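Local coordinates for protein farnesyl pyrophosphate synthetase (Staphylococcus aureus, PDB 5H9D) that probably catalyses, as a magnesium-dependent prenyltransferase, the elongation of allylic diphosphates to heptaprenyl diphosphate, working alongside a second, dissimilar subunit, at residues S32-S37 with S98-Q103; V80-I85 with R142-Q147; E14-K19 with V67-E72; R167-L172 with S204-D209. All coordinates share one frame; numbering follows the deposited sequence.

Contact 1: residues S32-S37 with S98-Q103. With PO4 (phosphate ion), chain H.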
loop_
_atom_site.group_PDB
_atom_site.type_symbol
_atom_site.label_atom_id
_atom_site.label_comp_id
_atom_site.label_asym_id
_atom_site.label_seq_id
_atom_site.Cartn_x
_atom_site.Cartn_y
_atom_site.Cartn_z
ATOM N N SER A 32 -9.301 11.622 4.046
ATOM C CA SER A 32 -8.936 10.547 4.950
ATOM C C SER A 32 -10.084 10.217 5.914
ATOM O O SER A 32 -10.390 9.055 6.141
ATOM C CB SER A 32 -7.682 10.935 5.738
ATOM O OG SER A 32 -6.585 11.118 4.865
ATOM N N LEU A 33 -10.719 11.248 6.470
ATOM C CA LEU A 33 -11.838 11.072 7.398
ATOM C C LEU A 33 -13.082 10.524 6.676
ATOM O O LEU A 33 -13.836 9.705 7.221
ATOM C CB LEU A 33 -12.174 12.389 8.067
ATOM C CG LEU A 33 -13.320 12.269 9.062
ATOM C CD1 LEU A 33 -12.972 11.278 10.201
ATOM C CD2 LEU A 33 -13.628 13.632 9.604
ATOM N N HIS A 34 -13.300 10.974 5.448
ATOM C CA HIS A 34 -14.418 10.468 4.675
ATOM C C HIS A 34 -14.294 8.939 4.614
ATOM O O HIS A 34 -15.219 8.231 4.982
ATOM C CB HIS A 34 -14.381 11.037 3.262
ATOM C CG HIS A 34 -15.445 10.497 2.364
ATOM N ND1 HIS A 34 -16.778 10.482 2.715
ATOM C CD2 HIS A 34 -15.375 9.987 1.111
ATOM C CE1 HIS A 34 -17.483 9.986 1.712
ATOM N NE2 HIS A 34 -16.655 9.677 0.727
ATOM N N LEU A 35 -13.141 8.448 4.151
ATOM C CA LEU A 35 -12.868 7.013 4.056
ATOM C C LEU A 35 -12.869 6.327 5.418
ATOM O O LEU A 35 -13.503 5.293 5.609
ATOM C CB LEU A 35 -11.515 6.783 3.401
ATOM C CG LEU A 35 -11.027 5.338 3.231
ATOM C CD1 LEU A 35 -11.948 4.580 2.273
ATOM C CD2 LEU A 35 -9.604 5.339 2.694
ATOM N N LEU A 36 -12.158 6.905 6.375
ATOM C CA LEU A 36 -12.079 6.318 7.703
ATOM C C LEU A 36 -13.431 6.059 8.377
ATOM O O LEU A 36 -13.659 5.011 8.968
ATOM C CB LEU A 36 -11.223 7.212 8.600
ATOM C CG LEU A 36 -11.041 6.599 9.976
ATOM C CD1 LEU A 36 -10.137 5.402 9.816
ATOM C CD2 LEU A 36 -10.481 7.602 10.947
ATOM N N SER A 37 -14.317 7.037 8.279
ATOM C CA SER A 37 -15.648 6.983 8.882
ATOM C C SER A 37 -16.753 6.284 8.090
ATOM O O SER A 37 -17.795 5.990 8.661
ATOM C CB SER A 37 -16.109 8.402 9.183
ATOM O OG SER A 37 -16.060 9.158 7.979
ATOM N N SER A 98 -11.452 9.754 -5.383
ATOM C CA SER A 98 -11.303 10.170 -6.781
ATOM C C SER A 98 -12.613 10.729 -7.347
ATOM O O SER A 98 -12.591 11.574 -8.214
ATOM C CB SER A 98 -10.815 8.988 -7.607
ATOM O OG SER A 98 -10.962 7.786 -6.834
ATOM N N LYS A 99 -13.759 10.295 -6.837
ATOM C CA LYS A 99 -15.033 10.806 -7.352
ATOM C C LYS A 99 -15.648 11.940 -6.564
ATOM O O LYS A 99 -16.393 12.731 -7.125
ATOM C CB LYS A 99 -16.077 9.691 -7.496
ATOM C CG LYS A 99 -15.883 8.847 -8.746
ATOM C CD LYS A 99 -17.180 8.199 -9.179
ATOM C CE LYS A 99 -16.960 7.366 -10.428
ATOM N NZ LYS A 99 -16.152 8.153 -11.412
ATOM N N LYS A 100 -15.340 12.023 -5.272
ATOM C CA LYS A 100 -15.868 13.091 -4.426
ATOM C C LYS A 100 -15.061 14.351 -4.667
ATOM O O LYS A 100 -15.552 15.438 -4.484
ATOM C CB LYS A 100 -15.763 12.693 -2.964
ATOM C CG LYS A 100 -16.761 13.344 -2.050
ATOM C CD LYS A 100 -16.524 12.914 -0.615
ATOM C CE LYS A 100 -17.715 13.268 0.272
ATOM N NZ LYS A 100 -18.314 14.596 -0.072
ATOM N N TRP A 101 -13.813 14.194 -5.073
ATOM C CA TRP A 101 -12.932 15.323 -5.348
ATOM C C TRP A 101 -12.380 15.120 -6.764
ATOM O O TRP A 101 -12.987 15.541 -7.740
ATOM C CB TRP A 101 -11.778 15.375 -4.322
ATOM C CG TRP A 101 -12.159 15.884 -2.936
ATOM C CD1 TRP A 101 -12.155 17.188 -2.508
ATOM C CD2 TRP A 101 -12.563 15.095 -1.801
ATOM N NE1 TRP A 101 -12.519 17.249 -1.192
ATOM C CE2 TRP A 101 -12.779 15.987 -0.732
ATOM C CE3 TRP A 101 -12.767 13.722 -1.590
ATOM C CZ2 TRP A 101 -13.189 15.560 0.527
ATOM C CZ3 TRP A 101 -13.181 13.295 -0.324
ATOM C CH2 TRP A 101 -13.387 14.218 0.715
ATOM N N ASP A 102 -11.223 14.492 -6.877
ATOM C CA ASP A 102 -10.660 14.215 -8.176
ATOM C C ASP A 102 -9.484 13.247 -8.077
ATOM O O ASP A 102 -9.092 12.838 -6.985
ATOM C CB ASP A 102 -10.256 15.509 -8.914
ATOM C CG ASP A 102 -9.078 16.212 -8.276
ATOM O OD1 ASP A 102 -9.244 16.889 -7.233
ATOM O OD2 ASP A 102 -7.967 16.078 -8.824
ATOM N N GLN A 103 -8.937 12.888 -9.231
ATOM C CA GLN A 103 -7.844 11.943 -9.303
ATOM C C GLN A 103 -6.570 12.409 -8.623
ATOM O O GLN A 103 -5.904 11.600 -7.982
ATOM C CB GLN A 103 -7.562 11.578 -10.767
ATOM C CG GLN A 103 -6.751 10.312 -10.950
ATOM C CD GLN A 103 -6.617 9.888 -12.425
ATOM O OE1 GLN A 103 -7.620 9.688 -13.132
ATOM N NE2 GLN A 103 -5.370 9.742 -12.888
HETATM P P PO4 H . -21.430 12.617 0.110
HETATM O O1 PO4 H . -21.379 12.986 1.548
HETATM O O2 PO4 H . -21.443 13.849 -0.721
HETATM O O3 PO4 H . -20.238 11.800 -0.231
HETATM O O4 PO4 H . -22.661 11.829 -0.155
#
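K100 NZ donates a weak hydrogen bond to O2 of a phosphate ion at 3.3 Å, just beyond the H34 ring that its side chain lies over. The phosphate probably came from the crystallisation liquor. Its O3 also comes within 3.8 Å of H34 CE1, obliquely to the ring. The lysine methylenes do more of the packing: K100 CD sits over one face of the H34 ring, 3.6 Å from the centroid and 18° off the normal, a CH-pi contact, while K100 CE lies 3.6 Å from H34 CE1. With chi1 at 176°, H34 CG lies anti to the backbone N and the ring swings out from helix 26-38 into the lysine's path. Its NE2 is taken by the carbonyl of L95, which fixes how the ring is turned. W101 approaches with the edge of its ring, CH2 4.2 Å from H34 CB, near the ring plane. K100 CG lies over the rim of one indole face, so the lysine chain runs along both aromatic side chains; V27, Q30 and A31 of helix 26-38 border the same tryptophan. W101 is also where the chain leaves helical geometry, and D102 then caps the next helix, bonding T104 N and T105 OG1. The contact joins the end of helix 97-100, and the turn after it, to helix 26-38 at the surface of the mainly helical polyprenyl synthase fold.

Contact 2: residues V80-I85 with R142-Q147; sequences VHDDVI and RGELFQ
D82 and E144 point their carboxylates at each other from facing helices and make the one side-chain contact between V80-I85 and R142-Q147. E144 leaves its helix toward the other segment and then runs extended, chi2 169°, which carries OE2 across the gap. D82 starts out at an angle to the partner helix; its chi1 of -97° turns the carboxylate back, with OD1 in the lead. D82 OD1 and E144 OE2 are modelled 2.8 Å apart. Both are acceptors, so this is a meeting of like groups and not a hydrogen bond, and at this resolution the shortness itself carries little weight. The two carboxylate planes stand almost perpendicular, 89° apart, and D82 OD2 is set back, 3.6 Å from E144 OE2. H81 begins toward the second helix, but its ring turns off: NE2 bonds the carbonyl of I107, and ND1 bonds D75 of the partner subunit. D83 faces elsewhere, in a salt bridge with R91. D82 and D83 open the first DDxxD sequence, the aspartate-rich motif at the end of a helix that, in trans-prenyltransferases, holds the magnesium ions of the allylic diphosphate site; E144 faces its first aspartate from helix 127-150.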
loop_
_atom_site.group_PDB
_atom_site.type_symbol
_atom_site.label_atom_id
_atom_site.label_comp_id
_atom_site.label_asym_id
_atom_site.label_seq_id
_atom_site.Cartn_x
_atom_site.Cartn_y
_atom_site.Cartn_z
ATOM N N VAL A 80 -7.504 3.601 -1.157
ATOM C CA VAL A 80 -7.626 4.804 -1.938
ATOM C C VAL A 80 -6.990 4.700 -3.328
ATOM O O VAL A 80 -7.670 4.988 -4.334
ATOM C CB VAL A 80 -7.065 6.003 -1.194
ATOM C CG1 VAL A 80 -7.094 7.201 -2.063
ATOM C CG2 VAL A 80 -7.880 6.265 0.024
ATOM N N HIS A 81 -5.715 4.291 -3.407
ATOM C CA HIS A 81 -5.076 4.180 -4.707
ATOM C C HIS A 81 -5.796 3.103 -5.467
ATOM O O HIS A 81 -5.952 3.181 -6.677
ATOM C CB HIS A 81 -3.589 3.830 -4.599
ATOM C CG HIS A 81 -2.689 5.014 -4.363
ATOM N ND1 HIS A 81 -1.317 4.939 -4.474
ATOM C CD2 HIS A 81 -2.963 6.295 -4.023
ATOM C CE1 HIS A 81 -0.788 6.121 -4.215
ATOM N NE2 HIS A 81 -1.764 6.961 -3.939
ATOM N N ASP A 82 -6.267 2.086 -4.774
ATOM C CA ASP A 82 -6.962 1.047 -5.507
ATOM C C ASP A 82 -8.199 1.556 -6.262
ATOM O O ASP A 82 -8.382 1.202 -7.424
ATOM C CB ASP A 82 -7.307 -0.126 -4.589
ATOM C CG ASP A 82 -6.282 -1.266 -4.688
ATOM O OD1 ASP A 82 -5.336 -1.172 -5.528
ATOM O OD2 ASP A 82 -6.431 -2.265 -3.925
ATOM N N ASP A 83 -9.023 2.399 -5.646
ATOM C CA ASP A 83 -10.209 2.912 -6.338
ATOM C C ASP A 83 -9.884 3.864 -7.512
ATOM O O ASP A 83 -10.766 4.140 -8.328
ATOM C CB ASP A 83 -11.151 3.635 -5.360
ATOM C CG ASP A 83 -11.469 2.813 -4.121
ATOM O OD1 ASP A 83 -11.860 1.632 -4.268
ATOM O OD2 ASP A 83 -11.342 3.354 -2.997
ATOM N N VAL A 84 -8.653 4.394 -7.575
ATOM C CA VAL A 84 -8.255 5.276 -8.670
ATOM C C VAL A 84 -7.912 4.398 -9.858
ATOM O O VAL A 84 -8.166 4.750 -11.011
ATOM C CB VAL A 84 -6.972 6.132 -8.370
ATOM C CG1 VAL A 84 -6.524 6.869 -9.645
ATOM C CG2 VAL A 84 -7.235 7.166 -7.275
ATOM N N ILE A 85 -7.318 3.250 -9.582
ATOM C CA ILE A 85 -6.942 2.355 -10.657
ATOM C C ILE A 85 -8.153 1.660 -11.293
ATOM O O ILE A 85 -8.223 1.536 -12.500
ATOM C CB ILE A 85 -5.940 1.287 -10.149
ATOM C CG1 ILE A 85 -4.704 1.977 -9.602
ATOM C CG2 ILE A 85 -5.548 0.340 -11.270
ATOM C CD1 ILE A 85 -3.726 1.045 -8.987
ATOM N N ARG A 142 4.247 -5.591 -6.179
ATOM C CA ARG A 142 4.552 -6.301 -7.414
ATOM C C ARG A 142 3.424 -7.286 -7.643
ATOM O O ARG A 142 3.100 -7.617 -8.786
ATOM C CB ARG A 142 5.953 -6.966 -7.387
ATOM C CG ARG A 142 6.200 -8.108 -6.381
ATOM C CD ARG A 142 7.714 -8.244 -6.163
ATOM N NE ARG A 142 8.427 -7.779 -7.356
ATOM C CZ ARG A 142 8.795 -8.565 -8.366
ATOM N NH1 ARG A 142 8.532 -9.859 -8.319
ATOM N NH2 ARG A 142 9.384 -8.056 -9.440
ATOM N N GLY A 143 2.791 -7.718 -6.557
ATOM C CA GLY A 143 1.656 -8.604 -6.706
ATOM C C GLY A 143 0.583 -7.861 -7.495
ATOM O O GLY A 143 0.222 -8.255 -8.605
ATOM N N GLU A 144 0.092 -6.755 -6.935
ATOM C CA GLU A 144 -0.939 -5.947 -7.585
ATOM C C GLU A 144 -0.650 -5.709 -9.051
ATOM O O GLU A 144 -1.571 -5.536 -9.841
ATOM C CB GLU A 144 -1.114 -4.608 -6.857
ATOM C CG GLU A 144 -2.088 -4.682 -5.656
ATOM C CD GLU A 144 -2.054 -3.432 -4.770
ATOM O OE1 GLU A 144 -1.083 -3.289 -3.984
ATOM O OE2 GLU A 144 -2.991 -2.591 -4.859
ATOM N N LEU A 145 0.628 -5.714 -9.414
ATOM C CA LEU A 145 1.013 -5.505 -10.796
ATOM C C LEU A 145 0.822 -6.768 -11.642
ATOM O O LEU A 145 0.318 -6.692 -12.771
ATOM C CB LEU A 145 2.465 -5.025 -10.881
ATOM C CG LEU A 145 2.728 -3.523 -10.709
ATOM C CD1 LEU A 145 4.214 -3.264 -10.561
ATOM C CD2 LEU A 145 2.174 -2.786 -11.887
ATOM N N PHE A 146 1.220 -7.925 -11.117
ATOM C CA PHE A 146 1.045 -9.161 -11.891
ATOM C C PHE A 146 -0.438 -9.457 -12.105
ATOM O O PHE A 146 -0.814 -10.049 -13.107
ATOM C CB PHE A 146 1.738 -10.360 -11.218
ATOM C CG PHE A 146 3.232 -10.226 -11.158
ATOM C CD1 PHE A 146 3.933 -9.712 -12.235
ATOM C CD2 PHE A 146 3.932 -10.554 -10.006
ATOM C CE1 PHE A 146 5.296 -9.518 -12.165
ATOM C CE2 PHE A 146 5.313 -10.361 -9.933
ATOM C CZ PHE A 146 5.988 -9.840 -11.015
ATOM N N GLN A 147 -1.266 -9.005 -11.169
ATOM C CA GLN A 147 -2.708 -9.196 -11.243
ATOM C C GLN A 147 -3.314 -8.359 -12.365
ATOM O O GLN A 147 -4.166 -8.839 -13.116
ATOM C CB GLN A 147 -3.340 -8.828 -9.896
ATOM C CG GLN A 147 -4.856 -8.697 -9.875
ATOM C CD GLN A 147 -5.397 -8.525 -8.458
ATOM O OE1 GLN A 147 -5.353 -9.459 -7.644
ATOM N NE2 GLN A 147 -5.893 -7.330 -8.153
#

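Contact 3: residues E14-K19 with V67-E72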
loop_
_atom_site.group_PDB
_atom_site.type_symbol
_atom_site.label_atom_id
_atom_site.label_comp_id
_atom_site.label_asym_id
_atom_site.label_seq_id
_atom_site.Cartn_x
_atom_site.Cartn_y
_atom_site.Cartn_z
ATOM N N GLU A 14 -9.172 3.330 16.792
ATOM C CA GLU A 14 -9.917 4.209 15.891
ATOM C C GLU A 14 -9.753 5.695 16.234
ATOM O O GLU A 14 -9.826 6.561 15.368
ATOM C CB GLU A 14 -11.406 3.839 15.958
ATOM C CG GLU A 14 -12.244 4.403 14.842
ATOM C CD GLU A 14 -11.888 3.775 13.514
ATOM O OE1 GLU A 14 -12.517 4.135 12.493
ATOM O OE2 GLU A 14 -10.976 2.914 13.502
ATOM N N GLN A 15 -9.571 5.974 17.521
ATOM C CA GLN A 15 -9.404 7.330 18.027
ATOM C C GLN A 15 -8.003 7.841 17.761
ATOM O O GLN A 15 -7.802 9.035 17.582
ATOM C CB GLN A 15 -9.721 7.343 19.509
ATOM C CG GLN A 15 -11.191 7.510 19.750
ATOM C CD GLN A 15 -11.612 7.140 21.147
ATOM O OE1 GLN A 15 -10.866 7.309 22.113
ATOM N NE2 GLN A 15 -12.834 6.643 21.270
ATOM N N ARG A 16 -7.055 6.908 17.720
ATOM C CA ARG A 16 -5.657 7.160 17.433
ATOM C C ARG A 16 -5.545 7.362 15.913
ATOM O O ARG A 16 -4.662 8.080 15.432
ATOM C CB ARG A 16 -4.824 5.959 17.884
ATOM C CG ARG A 16 -3.864 6.243 19.038
ATOM C CD ARG A 16 -3.569 5.035 19.938
ATOM N NE ARG A 16 -4.606 4.963 20.960
ATOM C CZ ARG A 16 -4.391 4.797 22.264
ATOM N NH1 ARG A 16 -3.153 4.670 22.724
ATOM N NH2 ARG A 16 -5.420 4.787 23.105
ATOM N N LEU A 17 -6.444 6.732 15.160
ATOM C CA LEU A 17 -6.462 6.898 13.714
ATOM C C LEU A 17 -7.033 8.257 13.372
ATOM O O LEU A 17 -6.566 8.916 12.447
ATOM C CB LEU A 17 -7.316 5.843 13.039
ATOM C CG LEU A 17 -6.590 4.568 12.632
ATOM C CD1 LEU A 17 -7.647 3.535 12.256
ATOM C CD2 LEU A 17 -5.612 4.838 11.487
ATOM N N GLU A 18 -8.057 8.669 14.109
ATOM C CA GLU A 18 -8.679 9.961 13.888
ATOM C C GLU A 18 -7.701 11.117 14.137
ATOM O O GLU A 18 -7.741 12.138 13.430
ATOM C CB GLU A 18 -9.912 10.106 14.779
ATOM C CG GLU A 18 -11.144 9.410 14.225
ATOM C CD GLU A 18 -12.273 9.302 15.241
ATOM O OE1 GLU A 18 -12.324 10.108 16.193
ATOM O OE2 GLU A 18 -13.117 8.404 15.078
ATOM N N LYS A 19 -6.828 10.984 15.134
ATOM C CA LYS A 19 -5.876 12.064 15.341
ATOM C C LYS A 19 -4.818 12.045 14.224
ATOM O O LYS A 19 -4.526 13.080 13.616
ATOM C CB LYS A 19 -5.166 11.945 16.681
ATOM C CG LYS A 19 -4.224 13.112 16.940
ATOM C CD LYS A 19 -3.181 12.761 17.988
ATOM C CE LYS A 19 -2.200 13.907 18.235
ATOM N NZ LYS A 19 -1.290 13.586 19.368
ATOM N N VAL A 67 1.294 0.052 16.154
ATOM C CA VAL A 67 1.477 -0.767 14.963
ATOM C C VAL A 67 0.099 -1.018 14.348
ATOM O O VAL A 67 -0.064 -1.109 13.139
ATOM C CB VAL A 67 2.213 -2.100 15.293
ATOM C CG1 VAL A 67 2.454 -2.891 14.023
ATOM C CG2 VAL A 67 3.545 -1.783 15.923
ATOM N N ALA A 68 -0.896 -1.091 15.204
ATOM C CA ALA A 68 -2.275 -1.279 14.761
ATOM C C ALA A 68 -2.720 -0.072 13.904
ATOM O O ALA A 68 -3.287 -0.257 12.822
ATOM C CB ALA A 68 -3.193 -1.468 15.990
ATOM N N VAL A 69 -2.444 1.149 14.393
ATOM C CA VAL A 69 -2.757 2.391 13.689
ATOM C C VAL A 69 -1.995 2.412 12.350
ATOM O O VAL A 69 -2.545 2.761 11.310
ATOM C CB VAL A 69 -2.377 3.630 14.568
ATOM C CG1 VAL A 69 -2.319 4.866 13.737
ATOM C CG2 VAL A 69 -3.421 3.844 15.663
ATOM N N ALA A 70 -0.731 2.010 12.368
ATOM C CA ALA A 70 0.063 1.973 11.137
ATOM C C ALA A 70 -0.511 1.002 10.121
ATOM O O ALA A 70 -0.608 1.337 8.947
ATOM C CB ALA A 70 1.526 1.586 11.435
ATOM N N LEU A 71 -0.875 -0.199 10.554
ATOM C CA LEU A 71 -1.420 -1.187 9.628
ATOM C C LEU A 71 -2.703 -0.719 8.931
ATOM O O LEU A 71 -2.878 -0.947 7.720
ATOM C CB LEU A 71 -1.700 -2.510 10.351
ATOM C CG LEU A 71 -0.623 -3.583 10.435
ATOM C CD1 LEU A 71 -0.549 -4.250 9.068
ATOM C CD2 LEU A 71 0.724 -2.989 10.861
ATOM N N GLU A 72 -3.603 -0.075 9.680
ATOM C CA GLU A 72 -4.854 0.374 9.084
ATOM C C GLU A 72 -4.603 1.529 8.126
ATOM O O GLU A 72 -5.303 1.673 7.147
ATOM C CB GLU A 72 -5.843 0.767 10.178
ATOM C CG GLU A 72 -7.300 0.885 9.749
ATOM C CD GLU A 72 -7.870 -0.380 9.133
ATOM O OE1 GLU A 72 -7.211 -1.430 9.239
ATOM O OE2 GLU A 72 -8.975 -0.338 8.538
#
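R16 and L17 meet V69 and E72 through apolar atoms. Helices 14-19 and 67-72 cross at -63° with their axes 9.4 Å apart, a steeper crossing than that of a coiled-coil pair. L17 splits its branches over the partner helix: CD2 lies 4.0 Å from V69 CG1, and CD1 lies 3.7 Å from E72 CG. V69 has CG1 anti to its amide nitrogen (chi1 164°), which leaves CG2 to meet the stem of R16, 3.4 Å from R16 CB and at about a right angle to that chain. L17 CD2 also reaches backbone, 3.7 Å from V69 O, in van der Waals contact. No hydrogen bond crosses between the segments.

The polar ends find partners beyond the two segments. R16 bends away at chi3, so that its guanidinium forms a salt bridge with E62 and a cation-pi contact with Y65, both on helix 62-85, and a hydrogen bond with K12 O. E14 makes a salt bridge with R42, which is also a long, weak partner of E72; E14 OE2 and E72 OE2 stay 6.3 Å apart. The join between the segments is thus apolar, while R16 adds charge and cation-pi grips one to two turns earlier on the same partner helix and E14 reaches R42.

Contact 4: residues R167-L172 with S204-D209; sequences RKTALL and SFQIID
The backbone carrying K168 and T169 makes a wider, pi-type turn at 167-170, and its helix runs at 142° to helix 204-209, bringing T169 CA to 6.5 Å from Q206 CA. T169 donates from OG1 to Q206 OE1 at 2.6 Å. The hydroxyl lies in the amide plane, on a lone pair, with a C=O...O angle of 136°. Q206 reaches this spot because its chain bends at chi2 (55°), and its NE2 has a weak hydrogen bond to D210. D209, three residues on, begins the second DDxxD motif of trans-prenyltransferases, and in relatives such as farnesyl diphosphate synthase the lysine-threonine pair and this glutamine line the allylic diphosphate pocket; the same is likely here. The K168 side chain crosses that of Q206 at about a right angle, with its CE 3.3 Å from Q206 OE1. The other branch of the threonine, CG2, meets the F205 ring at its edge, in plane, 3.6 Å from CD2. K41 and R317 also border that ring; a phosphate ion lies about 5 Å from it.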
loop_
_atom_site.group_PDB
_atom_site.type_symbol
_atom_site.label_atom_id
_atom_site.label_comp_id
_atom_site.label_asym_id
_atom_site.label_seq_id
_atom_site.Cartn_x
_atom_site.Cartn_y
_atom_site.Cartn_z
ATOM N N ARG A 167 0.229 -12.441 -1.908
ATOM C CA ARG A 167 0.843 -11.112 -1.911
ATOM C C ARG A 167 -0.242 -10.041 -1.734
ATOM O O ARG A 167 -0.126 -9.132 -0.898
ATOM C CB ARG A 167 1.565 -10.846 -3.227
ATOM C CG ARG A 167 2.673 -11.810 -3.585
ATOM C CD ARG A 167 2.959 -11.719 -5.086
ATOM N NE ARG A 167 3.624 -12.920 -5.573
ATOM C CZ ARG A 167 4.935 -13.150 -5.489
ATOM N NH1 ARG A 167 5.753 -12.241 -4.948
ATOM N NH2 ARG A 167 5.423 -14.316 -5.915
ATOM N N LYS A 168 -1.294 -10.157 -2.532
ATOM C CA LYS A 168 -2.411 -9.224 -2.511
ATOM C C LYS A 168 -3.158 -9.054 -1.179
ATOM O O LYS A 168 -3.521 -7.928 -0.834
ATOM C CB LYS A 168 -3.395 -9.632 -3.622
ATOM C CG LYS A 168 -4.822 -9.065 -3.575
ATOM C CD LYS A 168 -5.650 -9.696 -4.718
ATOM C CE LYS A 168 -7.173 -9.664 -4.507
ATOM N NZ LYS A 168 -7.833 -8.322 -4.698
ATOM N N THR A 169 -3.363 -10.125 -0.411
ATOM C CA THR A 169 -4.142 -10.011 0.823
ATOM C C THR A 169 -3.622 -10.692 2.079
ATOM O O THR A 169 -3.628 -10.106 3.161
ATOM C CB THR A 169 -5.571 -10.538 0.587
ATOM O OG1 THR A 169 -6.141 -9.856 -0.528
ATOM C CG2 THR A 169 -6.444 -10.312 1.782
ATOM N N ALA A 170 -3.215 -11.944 1.947
ATOM C CA ALA A 170 -2.720 -12.726 3.075
ATOM C C ALA A 170 -1.495 -12.115 3.780
ATOM O O ALA A 170 -1.399 -12.099 5.015
ATOM C CB ALA A 170 -2.402 -14.144 2.597
ATOM N N LEU A 171 -0.581 -11.597 2.968
ATOM C CA LEU A 171 0.667 -11.001 3.427
ATOM C C LEU A 171 0.559 -9.917 4.478
ATOM O O LEU A 171 1.411 -9.820 5.338
ATOM C CB LEU A 171 1.415 -10.466 2.221
ATOM C CG LEU A 171 2.919 -10.605 2.237
ATOM C CD1 LEU A 171 3.284 -11.927 2.867
ATOM C CD2 LEU A 171 3.438 -10.491 0.790
ATOM N N LEU A 172 -0.478 -9.096 4.419
ATOM C CA LEU A 172 -0.626 -8.036 5.409
ATOM C C LEU A 172 -1.375 -8.525 6.650
ATOM O O LEU A 172 -1.392 -7.853 7.677
ATOM C CB LEU A 172 -1.342 -6.821 4.796
ATOM C CG LEU A 172 -0.969 -5.437 5.359
ATOM C CD1 LEU A 172 0.512 -5.126 5.072
ATOM C CD2 LEU A 172 -1.845 -4.387 4.719
ATOM N N SER A 204 -7.765 -17.681 3.433
ATOM C CA SER A 204 -9.183 -17.987 3.504
ATOM C C SER A 204 -10.032 -16.734 3.255
ATOM O O SER A 204 -11.048 -16.768 2.551
ATOM C CB SER A 204 -9.517 -18.538 4.872
ATOM O OG SER A 204 -10.875 -18.274 5.165
ATOM N N PHE A 205 -9.591 -15.634 3.858
ATOM C CA PHE A 205 -10.232 -14.346 3.762
ATOM C C PHE A 205 -10.543 -14.028 2.304
ATOM O O PHE A 205 -11.709 -13.895 1.918
ATOM C CB PHE A 205 -9.284 -13.294 4.347
ATOM C CG PHE A 205 -9.893 -11.908 4.480
ATOM C CD1 PHE A 205 -11.060 -11.704 5.203
ATOM C CD2 PHE A 205 -9.267 -10.801 3.924
ATOM C CE1 PHE A 205 -11.580 -10.423 5.367
ATOM C CE2 PHE A 205 -9.779 -9.530 4.091
ATOM C CZ PHE A 205 -10.929 -9.339 4.810
ATOM N N GLN A 206 -9.482 -13.905 1.504
ATOM C CA GLN A 206 -9.576 -13.587 0.083
ATOM C C GLN A 206 -10.385 -14.599 -0.725
ATOM O O GLN A 206 -11.153 -14.220 -1.604
ATOM C CB GLN A 206 -8.163 -13.463 -0.529
ATOM C CG GLN A 206 -8.143 -12.931 -1.974
ATOM C CD GLN A 206 -8.868 -11.570 -2.099
ATOM O OE1 GLN A 206 -8.422 -10.563 -1.534
ATOM N NE2 GLN A 206 -10.001 -11.555 -2.828
ATOM N N ILE A 207 -10.209 -15.882 -0.439
ATOM C CA ILE A 207 -10.954 -16.863 -1.193
ATOM C C ILE A 207 -12.441 -16.602 -0.989
ATOM O O ILE A 207 -13.245 -16.741 -1.907
ATOM C CB ILE A 207 -10.587 -18.295 -0.787
ATOM C CG1 ILE A 207 -9.140 -18.584 -1.195
ATOM C CG2 ILE A 207 -11.531 -19.265 -1.460
ATOM C CD1 ILE A 207 -8.638 -19.962 -0.881
ATOM N N ILE A 208 -12.801 -16.176 0.212
ATOM C CA ILE A 208 -14.195 -15.890 0.487
ATOM C C ILE A 208 -14.687 -14.705 -0.330
ATOM O O ILE A 208 -15.767 -14.779 -0.909
ATOM C CB ILE A 208 -14.432 -15.705 1.998
ATOM C CG1 ILE A 208 -14.571 -17.094 2.624
ATOM C CG2 ILE A 208 -15.667 -14.857 2.274
ATOM C CD1 ILE A 208 -14.135 -17.154 4.070
ATOM N N ASP A 209 -13.919 -13.624 -0.393
ATOM C CA ASP A 209 -14.307 -12.479 -1.226
ATOM C C ASP A 209 -14.675 -12.951 -2.652
ATOM O O ASP A 209 -15.721 -12.604 -3.184
ATOM C CB ASP A 209 -13.142 -11.492 -1.378
ATOM C CG ASP A 209 -13.044 -10.501 -0.248
ATOM O OD1 ASP A 209 -13.015 -10.910 0.937
ATOM O OD2 ASP A 209 -12.969 -9.292 -0.561
#

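In the fold
From the N terminus, contact 3 closes first, bringing helix 6-20 onto helix 62-85. Contact 1 opens inside that loop, at 32-37 on helix 26-38, and closes beyond it at 98-103, so the two cross; L36 packs on E14, L17 and E18 where they meet. Contact 2 starts farther along helix 62-85, before contact 1 has closed, and ends on helix 127-150, crossing contact 1 in turn, with L35 against V80. Contact 4 follows in series, joining helix 158-183 to helix 188-215; it touches contact 2 through Q147 and K168, and contact 3 through L71 and L172. Contacts 2 and 4 carry the opening aspartates of the two DDxxD motifs, their centres about 14 Å apart.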